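Local coordinates for protein glucose-6-phosphate 1-dehydrogenase (Mycobacterium avium, PDB 4LGV) that catalyses the NADP-dependent oxidation of glucose 6-phosphate to 6-phosphogluconolactone, the step that commits the sugar to the pentose phosphate pathway, at residues 245-250 against 314-319. Residues are numbered along the deposited sequence; the frame is centred on the assembly and turned at random.
Sequences VGAVRD and TTETYV
The first turn of helix 246-264, whose amide N-H groups lack acceptors within the helix, is met here by the loop that leads into strand 318-323 of the large mixed sheet in the C-terminal domain. Glu316 accepts two N-H groups from this turn, once with its backbone O and once with its carboxylate. Glu316 O accepts Ala247 N at 3.1 Å, the donor standing 36° above the carbonyl plane, while Glu316 OE2 accepts Val248 N at 3.0 Å on the anti side of the carboxylate. The carboxylate can reach back because CG sits between the backbone N and the carbonyl carbon (chi1 79°) and the chain bends again at chi2 (-75°), folding the acid over the helix start. OE1 turns to a salt bridge with Arg297, so both oxygens are engaged, and this pairing together with the helix end would probably favour the charged form. Gly246 lies against the same loop: Gly246 CA packs 3.6 Å from Thr315 CG2 and makes a CA-H...O contact with Glu316 O, while Thr315 OG1 is hydrogen-bonded to Asp243 O. Farther along, Val319 CG2 packs on Ala247 CB at 3.6 Å, and Val319 CG1 meets Val248 CG2 at 3.5 Å, tying the start of the strand to the helix by apolar contact. A water joins the same group: it donates both to Val245 O and to Glu316 OE2, and accepts from Arg249 N at 3.1 Å.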
ATOM      1  N   VAL A 245      39.651  -0.971 -23.178  1.00 46.03           N
ATOM      2  CA  VAL A 245      38.277  -0.639 -22.801  1.00 43.75           C
ATOM      3  C   VAL A 245      37.884  -1.362 -21.514  1.00 41.84           C
ATOM      4  O   VAL A 245      37.730  -0.719 -20.462  1.00 42.08           O
ATOM      5  CB  VAL A 245      37.346  -1.009 -23.955  1.00 44.97           C
ATOM      6  CG1 VAL A 245      35.903  -0.835 -23.551  1.00 46.06           C
ATOM      7  CG2 VAL A 245      37.663  -0.152 -25.192  1.00 45.71           C
ATOM      8  N   GLY A 246      37.745  -2.691 -21.576  1.00 39.17           N
ATOM      9  CA  GLY A 246      37.401  -3.471 -20.398  1.00 38.37           C
ATOM     10  C   GLY A 246      35.885  -3.567 -20.224  1.00 37.65           C
ATOM     11  O   GLY A 246      35.140  -2.749 -20.744  1.00 35.14           O
ATOM     12  N   ALA A 247      35.448  -4.562 -19.450  1.00 37.67           N
ATOM     13  CA  ALA A 247      34.028  -4.871 -19.270  1.00 36.29           C
ATOM     14  C   ALA A 247      33.217  -3.709 -18.718  1.00 33.89           C
ATOM     15  O   ALA A 247      32.164  -3.373 -19.235  1.00 32.73           O
ATOM     16  CB  ALA A 247      33.885  -6.097 -18.380  1.00 37.53           C
ATOM     17  N   VAL A 248      33.713  -3.043 -17.696  1.00 33.47           N
ATOM     18  CA  VAL A 248      32.991  -1.869 -17.155  1.00 32.44           C
ATOM     19  C   VAL A 248      32.650  -0.855 -18.254  1.00 32.99           C
ATOM     20  O   VAL A 248      31.462  -0.468 -18.410  1.00 32.25           O
ATOM     21  CB  VAL A 248      33.745  -1.187 -16.022  1.00 32.15           C
ATOM     22  CG1 VAL A 248      33.053   0.092 -15.582  1.00 33.26           C
ATOM     23  CG2 VAL A 248      33.829  -2.122 -14.846  1.00 32.56           C
ATOM     24  N   ARG A 249      33.644  -0.436 -19.028  1.00 32.02           N
ATOM     25  CA  ARG A 249      33.380   0.562 -20.079  1.00 33.59           C
ATOM     26  C   ARG A 249      32.568  -0.014 -21.217  1.00 33.66           C
ATOM     27  O   ARG A 249      31.818   0.695 -21.886  1.00 33.12           O
ATOM     28  CB  ARG A 249      34.676   1.116 -20.655  1.00 35.51           C
ATOM     29  CG  ARG A 249      35.483   1.988 -19.687  1.00 37.05           C
ATOM     30  CD  ARG A 249      36.687   2.548 -20.413  1.00 40.35           C
ATOM     31  NE  ARG A 249      37.545   3.328 -19.531  1.00 43.14           N
ATOM     32  CZ  ARG A 249      38.533   2.829 -18.800  1.00 46.28           C
ATOM     33  NH1 ARG A 249      38.827   1.529 -18.840  1.00 47.85           N
ATOM     34  NH2 ARG A 249      39.240   3.634 -18.023  1.00 50.27           N
ATOM     35  N   ASP A 250      32.745  -1.309 -21.451  1.00 33.05           N
ATOM     36  CA  ASP A 250      32.158  -1.962 -22.611  1.00 31.83           C
ATOM     37  C   ASP A 250      30.655  -2.154 -22.448  1.00 29.53           C
ATOM     38  O   ASP A 250      29.919  -1.864 -23.353  1.00 27.41           O
ATOM     39  CB  ASP A 250      32.840  -3.312 -22.852  1.00 32.23           C
ATOM     40  CG  ASP A 250      32.410  -3.956 -24.136  1.00 32.96           C
ATOM     41  OD1 ASP A 250      32.285  -3.232 -25.146  1.00 32.71           O
ATOM     42  OD2 ASP A 250      32.218  -5.199 -24.152  1.00 33.68           O
ATOM     43  N   THR A 314      46.092  -5.855 -17.010  1.00 53.55           N
ATOM     44  CA  THR A 314      45.194  -5.953 -15.855  1.00 54.48           C
ATOM     45  C   THR A 314      43.772  -5.530 -16.242  1.00 52.28           C
ATOM     46  O   THR A 314      42.978  -5.192 -15.371  1.00 54.31           O
ATOM     47  CB  THR A 314      45.684  -5.113 -14.661  1.00 56.11           C
ATOM     48  OG1 THR A 314      45.882  -3.765 -15.096  1.00 56.33           O
ATOM     49  CG2 THR A 314      47.002  -5.694 -14.103  1.00 55.84           C
ATOM     50  N   THR A 315      43.459  -5.558 -17.539  1.00 50.00           N
ATOM     51  CA  THR A 315      42.107  -5.233 -18.037  1.00 46.72           C
ATOM     52  C   THR A 315      41.128  -6.353 -17.680  1.00 44.17           C
ATOM     53  O   THR A 315      41.450  -7.547 -17.807  1.00 43.46           O
ATOM     54  CB  THR A 315      42.114  -5.020 -19.555  1.00 44.27           C
ATOM     55  OG1 THR A 315      42.997  -3.939 -19.867  1.00 42.51           O
ATOM     56  CG2 THR A 315      40.740  -4.696 -20.062  1.00 43.74           C
ATOM     57  N   GLU A 316      39.937  -5.965 -17.223  1.00 42.38           N
ATOM     58  CA  GLU A 316      38.935  -6.948 -16.756  1.00 39.20           C
ATOM     59  C   GLU A 316      38.081  -7.378 -17.922  1.00 38.63           C
ATOM     60  O   GLU A 316      37.701  -6.581 -18.764  1.00 35.25           O
ATOM     61  CB  GLU A 316      38.093  -6.371 -15.608  1.00 39.61           C
ATOM     62  CG  GLU A 316      36.936  -5.385 -15.976  1.00 38.77           C
ATOM     63  CD  GLU A 316      37.385  -3.983 -16.374  1.00 37.76           C
ATOM     64  OE1 GLU A 316      38.610  -3.718 -16.424  1.00 37.12           O
ATOM     65  OE2 GLU A 316      36.502  -3.140 -16.669  1.00 36.78           O
ATOM     66  N   THR A 317      37.818  -8.674 -17.998  1.00 41.13           N
ATOM     67  CA  THR A 317      36.829  -9.208 -18.910  1.00 39.78           C
ATOM     68  C   THR A 317      35.545  -9.527 -18.162  1.00 38.22           C
ATOM     69  O   THR A 317      34.604 -10.018 -18.771  1.00 37.32           O
ATOM     70  CB  THR A 317      37.318 -10.517 -19.558  1.00 40.84           C
ATOM     71  OG1 THR A 317      37.561 -11.489 -18.529  1.00 41.87           O
ATOM     72  CG2 THR A 317      38.571 -10.290 -20.364  1.00 42.31           C
ATOM     73  N   TYR A 318      35.536  -9.322 -16.844  1.00 38.20           N
ATOM     74  CA  TYR A 318      34.389  -9.640 -15.970  1.00 38.60           C
ATOM     75  C   TYR A 318      34.322  -8.622 -14.858  1.00 39.08           C
ATOM     76  O   TYR A 318      35.364  -8.184 -14.380  1.00 37.81           O
ATOM     77  CB  TYR A 318      34.545 -11.012 -15.323  1.00 39.16           C
ATOM     78  CG  TYR A 318      33.512 -11.379 -14.260  1.00 38.51           C
ATOM     79  CD1 TYR A 318      33.599 -10.864 -12.965  1.00 38.47           C
ATOM     80  CD2 TYR A 318      32.483 -12.263 -14.536  1.00 36.90           C
ATOM     81  CE1 TYR A 318      32.677 -11.197 -11.990  1.00 39.14           C
ATOM     82  CE2 TYR A 318      31.539 -12.597 -13.565  1.00 38.10           C
ATOM     83  CZ  TYR A 318      31.631 -12.054 -12.292  1.00 38.86           C
ATOM     84  OH  TYR A 318      30.743 -12.382 -11.296  1.00 37.13           O
ATOM     85  N   VAL A 319      33.098  -8.220 -14.477  1.00 39.44           N
ATOM     86  CA  VAL A 319      32.888  -7.368 -13.298  1.00 38.56           C
ATOM     87  C   VAL A 319      31.664  -7.776 -12.540  1.00 38.09           C
ATOM     88  O   VAL A 319      30.647  -8.050 -13.133  1.00 39.48           O
ATOM     89  CB  VAL A 319      32.497  -5.915 -13.605  1.00 40.51           C
ATOM     90  CG1 VAL A 319      33.336  -4.946 -12.771  1.00 40.75           C
ATOM     91  CG2 VAL A 319      32.620  -5.619 -15.071  1.00 44.14           C
TER
HETATM   92  O   HOH W   1      36.531  -1.087 -18.147  1.00 27.46           O